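Side-chain contacts in putative NADH-flavin reductase (PDB 3H2S), which binds NADPH in a Rossmann-type fold and is probably an NAD(P)H-dependent oxidoreductase, perhaps reducing flavin: residues A[48-51]-A[52-56]; A[134-137]-A[138-142]; A[189-192]-A[193-196]. One frame throughout, in Å; residues are numbered along the deposited sequence.

Contact 1 of 3, residues A[48-51]-A[52-56]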
ATOM      1  N   LEU A  48      23.308   3.946  -4.915  1.00 13.71           N
ATOM      2  CA  LEU A  48      22.701   2.683  -5.343  1.00 12.22           C
ATOM      3  C   LEU A  48      21.784   2.905  -6.545  1.00 14.41           C
ATOM      4  O   LEU A  48      20.801   3.648  -6.453  1.00 11.35           O
ATOM      5  CB  LEU A  48      21.916   2.050  -4.191  1.00 13.80           C
ATOM      6  CG  LEU A  48      21.075   0.829  -4.575  1.00 11.61           C
ATOM      7  CD1 LEU A  48      21.978  -0.355  -4.977  1.00 14.81           C
ATOM      8  CD2 LEU A  48      20.161   0.463  -3.401  1.00 12.91           C
ATOM      9  N   VAL A  49      22.178   2.367  -7.697  1.00 14.59           N
ATOM     10  CA  VAL A  49      21.427   2.581  -8.935  1.00 13.38           C
ATOM     11  C   VAL A  49      20.412   1.466  -9.100  1.00 15.50           C
ATOM     12  O   VAL A  49      20.751   0.358  -9.537  1.00 13.27           O
ATOM     13  CB  VAL A  49      22.347   2.630 -10.194  1.00 14.97           C
ATOM     14  CG1 VAL A  49      21.516   2.892 -11.454  1.00 14.60           C
ATOM     15  CG2 VAL A  49      23.406   3.708 -10.050  1.00 13.34           C
ATOM     16  N   LYS A  50      19.181   1.745  -8.680  1.00 13.17           N
ATOM     17  CA  LYS A  50      18.148   0.736  -8.627  1.00 16.43           C
ATOM     18  C   LYS A  50      16.785   1.409  -8.638  1.00 16.56           C
ATOM     19  O   LYS A  50      16.608   2.491  -8.074  1.00 14.21           O
ATOM     20  CB  LYS A  50      18.303  -0.107  -7.359  1.00 18.47           C
ATOM     21  CG  LYS A  50      17.399  -1.328  -7.319  1.00 25.75           C
ATOM     22  CD  LYS A  50      17.589  -2.091  -6.020  1.00 23.12           C
ATOM     23  CE  LYS A  50      18.553  -3.219  -6.192  1.00 19.58           C
ATOM     24  NZ  LYS A  50      18.209  -4.386  -5.316  1.00 23.85           N
ATOM     25  N   GLU A  51      15.842   0.797  -9.336  1.00 16.35           N
ATOM     26  CA  GLU A  51      14.442   1.226  -9.273  1.00 16.89           C
ATOM     27  C   GLU A  51      13.911   1.126  -7.841  1.00 12.82           C
ATOM     28  O   GLU A  51      14.099   0.115  -7.170  1.00 12.43           O
ATOM     29  CB  GLU A  51      13.596   0.357 -10.206  1.00 18.98           C
ATOM     30  CG  GLU A  51      13.959   0.494 -11.667  1.00 25.28           C
ATOM     31  CD  GLU A  51      13.181  -0.473 -12.549  1.00 33.57           C
ATOM     32  OE1 GLU A  51      12.511  -1.381 -12.003  1.00 46.79           O
ATOM     33  OE2 GLU A  51      13.240  -0.326 -13.791  1.00 50.58           O
ATOM     34  N   PRO A  52      13.280   2.195  -7.347  1.00 11.49           N
ATOM     35  CA  PRO A  52      12.813   2.165  -5.960  1.00  9.62           C
ATOM     36  C   PRO A  52      11.888   0.985  -5.684  1.00 10.28           C
ATOM     37  O   PRO A  52      11.966   0.401  -4.615  1.00  9.02           O
ATOM     38  CB  PRO A  52      12.053   3.486  -5.814  1.00 11.76           C
ATOM     39  CG  PRO A  52      12.741   4.402  -6.778  1.00 14.71           C
ATOM     40  CD  PRO A  52      13.178   3.536  -7.946  1.00  9.96           C
ATOM     41  N   LEU A  53      11.086   0.578  -6.667  1.00 10.68           N
ATOM     42  CA  LEU A  53      10.090  -0.471  -6.433  1.00 12.73           C
ATOM     43  C   LEU A  53      10.748  -1.850  -6.396  1.00 14.13           C
ATOM     44  O   LEU A  53      10.090  -2.872  -6.202  1.00 14.03           O
ATOM     45  CB  LEU A  53       8.999  -0.435  -7.513  1.00 14.04           C
ATOM     46  CG  LEU A  53       7.627   0.175  -7.210  1.00 19.69           C
ATOM     47  CD1 LEU A  53       7.537   0.940  -5.921  1.00 16.01           C
ATOM     48  CD2 LEU A  53       7.094   0.973  -8.372  1.00 16.23           C
ATOM     49  N   VAL A  54      12.057  -1.876  -6.589  1.00 11.98           N
ATOM     50  CA  VAL A  54      12.787  -3.141  -6.632  1.00 14.42           C
ATOM     51  C   VAL A  54      13.813  -3.224  -5.502  1.00 12.17           C
ATOM     52  O   VAL A  54      14.438  -4.265  -5.302  1.00 13.19           O
ATOM     53  CB  VAL A  54      13.433  -3.336  -8.020  1.00 13.58           C
ATOM     54  CG1 VAL A  54      14.812  -3.950  -7.932  1.00 24.62           C
ATOM     55  CG2 VAL A  54      12.481  -4.130  -8.914  1.00 19.43           C
ATOM     56  N   LEU A  55      13.862  -2.182  -4.673  1.00 10.36           N
ATOM     57  CA  LEU A  55      14.626  -2.228  -3.432  1.00  9.98           C
ATOM     58  C   LEU A  55      14.219  -3.406  -2.545  1.00 13.17           C
ATOM     59  O   LEU A  55      13.044  -3.772  -2.486  1.00 10.75           O
ATOM     60  CB  LEU A  55      14.485  -0.929  -2.652  1.00 11.85           C
ATOM     61  CG  LEU A  55      15.141   0.322  -3.242  1.00 15.92           C
ATOM     62  CD1 LEU A  55      14.663   1.558  -2.474  1.00 17.91           C
ATOM     63  CD2 LEU A  55      16.665   0.204  -3.196  1.00 11.72           C
ATOM     64  N   THR A  56      15.211  -4.053  -1.934  1.00 14.04           N
ATOM     65  CA  THR A  56      14.966  -5.236  -1.099  1.00 14.21           C
ATOM     66  C   THR A  56      15.257  -4.926   0.359  1.00 16.61           C
ATOM     67  O   THR A  56      15.888  -3.918   0.673  1.00 15.38           O
ATOM     68  CB  THR A  56      15.878  -6.408  -1.517  1.00 15.57           C
ATOM     69  OG1 THR A  56      17.244  -6.034  -1.309  1.00 15.27           O
ATOM     70  CG2 THR A  56      15.663  -6.747  -2.987  1.00 17.03           C
TER
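Lys50 lays its aliphatic stem across Val54 and Leu55, only four and five residues further on. Its CG stands 3.7 Å from Val54 CG1, the two side chains crossing at about a right angle, and Lys50 CD lies 3.8 Å from Leu55 CD2. That same Leu55 methyl is met from the strand by Leu48, whose CD2 is 3.5 Å from Leu55 CD2; these two leucines run past each other in opposite directions. Leu48 CG lies anti to the backbone N (chi1 172°), on the side of its own carbonyl carbon, and from there one methyl branch reaches Leu55. On the more exposed flank Glu51 OE1 passes Val54 CG2 at 4.1 Å, no more than a loose touch.

The turn that brings these side chains together is closed by the backbone: Val54 N donates to Glu51 O at 2.9 Å with an N-H...O angle of 156°, and Pro52 and Leu53 occupy the two corners with the torsions of a type I turn. Lys50 bends at its third and fourth torsions, and its NZ pairs with Asp59 in a salt bridge. Asp59 also accepts the backbone N-H of Thr56, the residue at the N-cap of helix 57-60, whose side chain caps a backbone N in that helix; the pairing is consistent with a capping box. On the inner side Pro52 rests on Leu70 and Phe85, and its ring touches the adenine of NADPH beside C2A. Strand 46-49 is an outermost strand of the sheet, and this tight turn from its carboxyl end into a short helix is a strand-to-helix connection of the Rossmann fold, here supplying a proline to the adenine end of the cofactor pocket.

Contact 2 of 3, residues A[134-137]-A[138-142]. With NDP (NADPH dihydro-nicotinamide-adenine-dinucleotide phosphate), chain C.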
ATOM      1  N   GLY A 134      -1.394  13.483  -8.946  1.00 11.91           N
ATOM      2  CA  GLY A 134      -0.401  13.391  -7.880  1.00 10.04           C
ATOM      3  C   GLY A 134      -0.905  13.792  -6.508  1.00 10.70           C
ATOM      4  O   GLY A 134      -0.598  13.116  -5.525  1.00  9.57           O
ATOM      5  N   ALA A 135      -1.678  14.883  -6.432  1.00  9.14           N
ATOM      6  CA  ALA A 135      -2.243  15.338  -5.156  1.00  8.69           C
ATOM      7  C   ALA A 135      -3.154  14.268  -4.520  1.00  9.62           C
ATOM      8  O   ALA A 135      -3.075  13.989  -3.317  1.00  8.44           O
ATOM      9  CB  ALA A 135      -3.014  16.659  -5.353  1.00 11.67           C
ATOM     10  N   LEU A 136      -4.016  13.660  -5.332  1.00  6.55           N
ATOM     11  CA  LEU A 136      -4.885  12.587  -4.856  1.00  8.52           C
ATOM     12  C   LEU A 136      -4.060  11.441  -4.269  1.00  8.03           C
ATOM     13  O   LEU A 136      -4.296  10.981  -3.149  1.00  7.29           O
ATOM     14  CB  LEU A 136      -5.765  12.082  -6.000  1.00  8.91           C
ATOM     15  CG  LEU A 136      -6.677  10.895  -5.668  1.00 10.06           C
ATOM     16  CD1 LEU A 136      -7.700  11.288  -4.588  1.00  9.47           C
ATOM     17  CD2 LEU A 136      -7.354  10.388  -6.946  1.00 11.49           C
ATOM     18  N   TYR A 137      -3.084  10.963  -5.022  1.00  9.15           N
ATOM     19  CA  TYR A 137      -2.335   9.799  -4.559  1.00  8.60           C
ATOM     20  C   TYR A 137      -1.417  10.078  -3.371  1.00  7.05           C
ATOM     21  O   TYR A 137      -1.177   9.190  -2.555  1.00  7.95           O
ATOM     22  CB  TYR A 137      -1.590   9.138  -5.710  1.00 10.22           C
ATOM     23  CG  TYR A 137      -2.471   8.191  -6.478  1.00  8.58           C
ATOM     24  CD1 TYR A 137      -2.938   8.514  -7.759  1.00  9.90           C
ATOM     25  CD2 TYR A 137      -2.785   6.951  -5.956  1.00  8.95           C
ATOM     26  CE1 TYR A 137      -3.715   7.615  -8.486  1.00 12.12           C
ATOM     27  CE2 TYR A 137      -3.537   6.038  -6.677  1.00 11.21           C
ATOM     28  CZ  TYR A 137      -3.995   6.370  -7.938  1.00 13.41           C
ATOM     29  OH  TYR A 137      -4.707   5.435  -8.639  1.00 16.49           O
ATOM     30  N   GLN A 138      -0.989  11.329  -3.211  1.00  5.98           N
ATOM     31  CA  GLN A 138      -0.267  11.718  -1.996  1.00  8.26           C
ATOM     32  C   GLN A 138      -1.178  11.842  -0.788  1.00  9.29           C
ATOM     33  O   GLN A 138      -0.753  11.613   0.348  1.00  7.22           O
ATOM     34  CB  GLN A 138       0.519  13.015  -2.195  1.00 10.98           C
ATOM     35  CG  GLN A 138       1.748  12.813  -3.015  1.00 13.74           C
ATOM     36  CD  GLN A 138       2.910  13.632  -2.512  1.00 12.36           C
ATOM     37  OE1 GLN A 138       3.003  14.821  -2.800  1.00 12.41           O
ATOM     38  NE2 GLN A 138       3.839  12.984  -1.817  1.00  7.57           N
ATOM     39  N   TYR A 139      -2.424  12.252  -1.023  1.00  7.85           N
ATOM     40  CA  TYR A 139      -3.427  12.189   0.022  1.00  7.36           C
ATOM     41  C   TYR A 139      -3.617  10.726   0.464  1.00  6.51           C
ATOM     42  O   TYR A 139      -3.594  10.424   1.645  1.00  7.80           O
ATOM     43  CB  TYR A 139      -4.742  12.777  -0.493  1.00  6.94           C
ATOM     44  CG  TYR A 139      -5.905  12.560   0.447  1.00  8.75           C
ATOM     45  CD1 TYR A 139      -5.908  13.127   1.708  1.00  9.99           C
ATOM     46  CD2 TYR A 139      -6.943  11.696   0.111  1.00 12.98           C
ATOM     47  CE1 TYR A 139      -6.958  12.887   2.602  1.00 14.72           C
ATOM     48  CE2 TYR A 139      -8.019  11.503   0.968  1.00 14.47           C
ATOM     49  CZ  TYR A 139      -8.029  12.115   2.200  1.00 14.53           C
ATOM     50  OH  TYR A 139      -9.074  11.886   3.072  1.00 19.44           O
ATOM     51  N   TYR A 140      -3.775   9.822  -0.501  1.00  6.89           N
ATOM     52  CA  TYR A 140      -3.833   8.381  -0.209  1.00  5.39           C
ATOM     53  C   TYR A 140      -2.564   7.864   0.482  1.00  4.92           C
ATOM     54  O   TYR A 140      -2.639   7.020   1.381  1.00  8.44           O
ATOM     55  CB  TYR A 140      -4.104   7.585  -1.479  1.00  7.02           C
ATOM     56  CG  TYR A 140      -5.496   7.799  -2.091  1.00  6.69           C
ATOM     57  CD1 TYR A 140      -6.595   8.114  -1.302  1.00 10.72           C
ATOM     58  CD2 TYR A 140      -5.702   7.587  -3.444  1.00  7.86           C
ATOM     59  CE1 TYR A 140      -7.873   8.236  -1.860  1.00 11.49           C
ATOM     60  CE2 TYR A 140      -6.959   7.723  -4.020  1.00  4.64           C
ATOM     61  CZ  TYR A 140      -8.043   8.037  -3.218  1.00  9.68           C
ATOM     62  OH  TYR A 140      -9.291   8.160  -3.785  1.00 11.10           O
ATOM     63  N   GLU A 141      -1.397   8.329   0.035  1.00  6.95           N
ATOM     64  CA  GLU A 141      -0.122   7.956   0.671  1.00  7.82           C
ATOM     65  C   GLU A 141      -0.128   8.325   2.155  1.00  8.03           C
ATOM     66  O   GLU A 141       0.214   7.510   3.013  1.00  6.47           O
ATOM     67  CB  GLU A 141       1.049   8.649  -0.045  1.00  8.39           C
ATOM     68  CG  GLU A 141       2.399   8.457   0.632  1.00  9.32           C
ATOM     69  CD  GLU A 141       3.506   9.276  -0.012  1.00 10.99           C
ATOM     70  OE1 GLU A 141       3.217  10.180  -0.845  1.00  9.31           O
ATOM     71  OE2 GLU A 141       4.671   9.064   0.383  1.00  9.59           O
ATOM     72  N   TYR A 142      -0.632   9.517   2.451  1.00  7.29           N
ATOM     73  CA  TYR A 142      -0.792   9.972   3.829  1.00 10.95           C
ATOM     74  C   TYR A 142      -1.765   9.079   4.620  1.00 10.69           C
ATOM     75  O   TYR A 142      -1.516   8.732   5.767  1.00 10.88           O
ATOM     76  CB  TYR A 142      -1.300  11.410   3.814  1.00 14.68           C
ATOM     77  CG  TYR A 142      -1.871  11.876   5.123  1.00 22.27           C
ATOM     78  CD1 TYR A 142      -3.182  12.328   5.200  1.00 29.72           C
ATOM     79  CD2 TYR A 142      -1.082  11.950   6.255  1.00 23.65           C
ATOM     80  CE1 TYR A 142      -3.703  12.812   6.380  1.00 34.83           C
ATOM     81  CE2 TYR A 142      -1.585  12.470   7.445  1.00 32.06           C
ATOM     82  CZ  TYR A 142      -2.893  12.914   7.492  1.00 30.68           C
ATOM     83  OH  TYR A 142      -3.421  13.405   8.667  1.00 38.83           O
TER
HETATM   84  PA  NDP C 301      11.721  16.225  -8.083  1.00 15.04           P
HETATM   85  O1A NDP C 301      10.729  16.367  -9.273  1.00 12.73           O
HETATM   86  O2A NDP C 301      12.867  17.175  -8.001  1.00  9.47           O
HETATM   87  O5B NDP C 301      12.221  14.659  -8.493  1.00 29.10           O
HETATM   88  C5B NDP C 301      12.091  13.809  -7.324  1.00 25.25           C
HETATM   89  C4B NDP C 301      12.921  12.482  -7.525  1.00 12.08           C
HETATM   90  O4B NDP C 301      12.067  11.514  -8.100  1.00 10.89           O
HETATM   91  C3B NDP C 301      14.098  12.646  -8.545  1.00 14.19           C
HETATM   92  O3B NDP C 301      15.242  12.207  -7.883  1.00 15.92           O
HETATM   93  C2B NDP C 301      13.678  11.650  -9.704  1.00 13.50           C
HETATM   94  O2B NDP C 301      14.702  11.032 -10.401  1.00 15.08           O
HETATM   95  C1B NDP C 301      12.848  10.637  -8.857  1.00 11.85           C
HETATM   96  N9A NDP C 301      11.924   9.878  -9.716  1.00 13.22           N
HETATM   97  C8A NDP C 301      10.819  10.447 -10.400  1.00 16.22           C
HETATM   98  N7A NDP C 301      10.114   9.548 -11.090  1.00 16.77           N
HETATM   99  C5A NDP C 301      10.763   8.323 -10.823  1.00 17.08           C
HETATM  100  C6A NDP C 301      10.447   7.024 -11.258  1.00 14.64           C
HETATM  101  N6A NDP C 301       9.392   6.856 -12.103  1.00 19.27           N
HETATM  102  N1A NDP C 301      11.386   6.027 -11.074  1.00 15.62           N
HETATM  103  C2A NDP C 301      12.404   6.298 -10.204  1.00 10.46           C
HETATM  104  N3A NDP C 301      12.697   7.466  -9.557  1.00 17.66           N
HETATM  105  C4A NDP C 301      11.884   8.500  -9.964  1.00 16.10           C
HETATM  106  O3  NDP C 301      10.707  16.514  -6.910  1.00 13.94           O
HETATM  107  PN  NDP C 301      10.546  17.506  -5.636  1.00 12.69           P
HETATM  108  O1N NDP C 301      11.875  17.513  -4.859  1.00  9.79           O
HETATM  109  O2N NDP C 301      10.216  18.827  -6.261  1.00 13.11           O
HETATM  110  O5D NDP C 301       9.404  16.961  -4.603  1.00 14.73           O
HETATM  111  C5D NDP C 301       9.718  16.104  -3.502  1.00 12.53           C
HETATM  112  C4D NDP C 301       8.407  15.844  -2.739  1.00  9.36           C
HETATM  113  O4D NDP C 301       7.841  17.122  -2.505  1.00 12.34           O
HETATM  114  C3D NDP C 301       7.323  14.972  -3.437  1.00 11.45           C
HETATM  115  O3D NDP C 301       6.636  14.226  -2.500  1.00 11.90           O
HETATM  116  C2D NDP C 301       6.442  16.086  -4.111  1.00 15.02           C
HETATM  117  O2D NDP C 301       5.112  15.662  -4.269  1.00 14.55           O
HETATM  118  C1D NDP C 301       6.506  17.142  -2.950  1.00  9.92           C
HETATM  119  N1N NDP C 301       6.004  18.443  -3.387  1.00 14.14           N
HETATM  120  C2N NDP C 301       4.764  18.894  -2.767  1.00 13.62           C
HETATM  121  C3N NDP C 301       4.142  20.134  -3.411  1.00 15.60           C
HETATM  122  C7N NDP C 301       3.205  20.813  -2.427  1.00 22.49           C
HETATM  123  O7N NDP C 301       2.470  20.135  -1.724  1.00 27.19           O
HETATM  124  N7N NDP C 301       3.084  22.194  -2.465  1.00 28.15           N
HETATM  125  C4N NDP C 301       5.031  21.096  -4.172  1.00 14.22           C
HETATM  126  C5N NDP C 301       6.113  20.434  -4.987  1.00 14.98           C
HETATM  127  C6N NDP C 301       6.649  19.101  -4.513  1.00 14.77           C
HETATM  128  P2B NDP C 301      15.512  11.837 -11.564  1.00 18.35           P
HETATM  129  O1X NDP C 301      16.410  12.935 -10.887  1.00 18.31           O
HETATM  130  O2X NDP C 301      16.556  10.816 -12.151  1.00 16.22           O
HETATM  131  O3X NDP C 301      14.603  12.434 -12.583  1.00 21.30           O
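Tyr137 and Tyr140, one turn apart, form an offset edge-to-face pair: the edge of Tyr140 points toward the face of Tyr137, the ring planes stand at 81° and the centroids are 5.8 Å apart. This is the looser approach, CD2 of Tyr137 lying 3.9 Å from CD2 of Tyr140; Leu136 CD1 packs closer, 3.5 Å from Tyr140 CZ. Leu136 and Tyr140 are only partly buried, and Met147 of the second subunit packs on Tyr137 and Tyr140.

The cofactor side, by contrast, is buried and held by hydrogen bonds. Bent at chi2 (-141°), Gln138 brings its amide to the nicotinamide ribose of NADPH, where OE1 accepts from NDP O2D at 2.7 Å and NE2 donates to NDP O3D at 3.1 Å. Gln138 NE2 also gives a straighter bond, 3.0 Å and 167°, to Glu141 OE1, on the syn side of the carboxylate; this second-shell acid helps to fix which way the amide faces. A leucine in place of Gln138 would probably leave both ribose hydroxyls without these mates and Glu141 OE1 without this donor. One helix thus joins an aromatic side that meets the second subunit to the ribose-binding wall of a Rossmann-type dinucleotide site.

Contact 3 of 3, residues A[189-192]-A[193-196]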
ATOM      1  N   THR A 189      13.544  24.187  -0.349  1.00  7.37           N
ATOM      2  CA  THR A 189      14.172  22.876  -0.288  1.00  9.30           C
ATOM      3  C   THR A 189      15.199  22.800   0.848  1.00  6.89           C
ATOM      4  O   THR A 189      15.317  21.775   1.512  1.00  8.07           O
ATOM      5  CB  THR A 189      14.831  22.498  -1.639  1.00  9.59           C
ATOM      6  OG1 THR A 189      15.683  23.557  -2.062  1.00  9.02           O
ATOM      7  CG2 THR A 189      13.772  22.282  -2.706  1.00 11.67           C
ATOM      8  N   GLY A 190      15.926  23.892   1.087  1.00  7.25           N
ATOM      9  CA  GLY A 190      16.904  23.922   2.177  1.00  7.16           C
ATOM     10  C   GLY A 190      16.264  23.774   3.548  1.00  8.57           C
ATOM     11  O   GLY A 190      16.730  22.995   4.382  1.00  8.45           O
ATOM     12  N   ASN A 191      15.156  24.473   3.761  1.00  7.49           N
ATOM     13  CA  ASN A 191      14.460  24.436   5.052  1.00  7.63           C
ATOM     14  C   ASN A 191      13.697  23.139   5.316  1.00  9.28           C
ATOM     15  O   ASN A 191      13.749  22.589   6.430  1.00  8.62           O
ATOM     16  CB  ASN A 191      13.527  25.646   5.189  1.00  6.59           C
ATOM     17  CG  ASN A 191      14.252  26.863   5.695  1.00 12.18           C
ATOM     18  OD1 ASN A 191      15.238  26.737   6.422  1.00 13.99           O
ATOM     19  ND2 ASN A 191      13.863  28.042   5.206  1.00 15.51           N
HETATM   20  N   MSE A 192      13.145  22.562   4.250  1.00  6.94           N
HETATM   21  CA  MSE A 192      12.617  21.208   4.321  1.00  6.41           C
HETATM   22  C   MSE A 192      13.719  20.234   4.737  1.00  5.12           C
HETATM   23  O   MSE A 192      13.487  19.354   5.570  1.00  6.68           O
HETATM   24  CB  MSE A 192      11.996  20.785   2.975  1.00  5.88           C
HETATM   25  CG  MSE A 192      11.556  19.329   2.942  1.00  9.74           C
HETATM   26 SE   MSE A 192      10.119  18.928   4.235  1.00 19.30          SE
HETATM   27  CE  MSE A 192       8.646  19.816   3.313  1.00  9.51           C
ATOM     28  N   ALA A 193      14.914  20.399   4.174  1.00  7.48           N
ATOM     29  CA  ALA A 193      16.040  19.548   4.556  1.00  8.24           C
ATOM     30  C   ALA A 193      16.363  19.683   6.055  1.00  6.81           C
ATOM     31  O   ALA A 193      16.622  18.682   6.721  1.00  7.97           O
ATOM     32  CB  ALA A 193      17.288  19.854   3.706  1.00  9.70           C
ATOM     33  N   LEU A 194      16.387  20.916   6.558  1.00  8.70           N
ATOM     34  CA  LEU A 194      16.574  21.154   7.996  1.00  8.38           C
ATOM     35  C   LEU A 194      15.558  20.364   8.805  1.00  7.94           C
ATOM     36  O   LEU A 194      15.906  19.719   9.792  1.00  7.88           O
ATOM     37  CB  LEU A 194      16.433  22.646   8.350  1.00 11.63           C
ATOM     38  CG  LEU A 194      17.515  23.646   7.932  1.00 16.03           C
ATOM     39  CD1 LEU A 194      17.269  24.994   8.621  1.00 14.04           C
ATOM     40  CD2 LEU A 194      18.911  23.120   8.248  1.00 16.57           C
ATOM     41  N   ALA A 195      14.289  20.502   8.434  1.00  7.82           N
ATOM     42  CA  ALA A 195      13.186  19.860   9.159  1.00  9.46           C
ATOM     43  C   ALA A 195      13.299  18.336   9.149  1.00  7.67           C
ATOM     44  O   ALA A 195      13.024  17.674  10.137  1.00  8.82           O
ATOM     45  CB  ALA A 195      11.825  20.317   8.569  1.00  7.77           C
ATOM     46  N   ILE A 196      13.627  17.775   7.992  1.00  7.22           N
ATOM     47  CA  ILE A 196      13.823  16.349   7.871  1.00  9.63           C
ATOM     48  C   ILE A 196      14.963  15.820   8.734  1.00  9.94           C
ATOM     49  O   ILE A 196      14.771  14.877   9.500  1.00  9.04           O
ATOM     50  CB  ILE A 196      14.008  15.955   6.395  1.00  8.09           C
ATOM     51  CG1 ILE A 196      12.678  16.171   5.645  1.00  7.71           C
ATOM     52  CG2 ILE A 196      14.481  14.496   6.291  1.00 10.54           C
ATOM     53  CD1 ILE A 196      12.761  15.968   4.130  1.00 12.77           C
TER
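Met192 O receives the N-H of Ile196 at 2.9 Å, the bond fairly straight (165°). It is one of four successive i to i+4 bonds that wind the first turns of helix 189-201, which packs with helix 11-22 against one face of the Rossmann sheet. Around the same carbonyl the Ile196 side chain closes in, with CG1 3.3 Å from Met192 O.

The apolar part of the contact joins these two residues again. Met192 is present as selenomethionine; its CG stands anti to the backbone N (chi1 174°), and bends at the next two torsions fold the chain back so that SE passes 4.0 Å from Ile196 CD1, while Met192 CG comes within 3.8 Å of that methyl. The two side chains cross obliquely. Both pack on Ile156 of strand 153-158, and Met192 also meets Val212 of strand 209-214. Ile196 further touches Ile16 of helix 11-22, the helix that also receives Ala193.

The start of the helix is tied by polar groups to neighbouring loops and to the end of strand 209-214. Thr189 OG1 accepts from Gly165 N, and Thr188, just ahead of the helix, hydrogen-bonds through OG1 to Asn191 N, as an N-cap residue does. Asn191 uses both ends of its amide, OD1 taking the N-H of Thr168 and ND2 giving to Asp214 OD1 of strand 209-214, so the rotation of this buried group is set from outside the helix. Leu194 lies alongside Asn191, pointing the same way, and packs on Ala167 and Arg23. Where these two side chains meet, a methyl lies beside the amide oxygen: Leu194 CD1 is 3.5 Å from Asn191 OD1.

Contact 3 is the most buried of the three and contact 1 lies furthest from the chain's centre, about 17 Å from it, at an edge strand. Contacts 2 and 3 each lie within a single helix, on opposite sides of that centre and about 21 Å apart between their own centres; contact 1 is instead a strand-to-helix turn. Two reach the same NADPH by different chemistry: contact 1 offers an apolar proline to the adenine, contact 2 an amide to the nicotinamide ribose. Contact 3 is mainly apolar packing against the sheet, with polar ties from the helix start to loops and to strand 209-214. Only contact 2 also meets the second subunit.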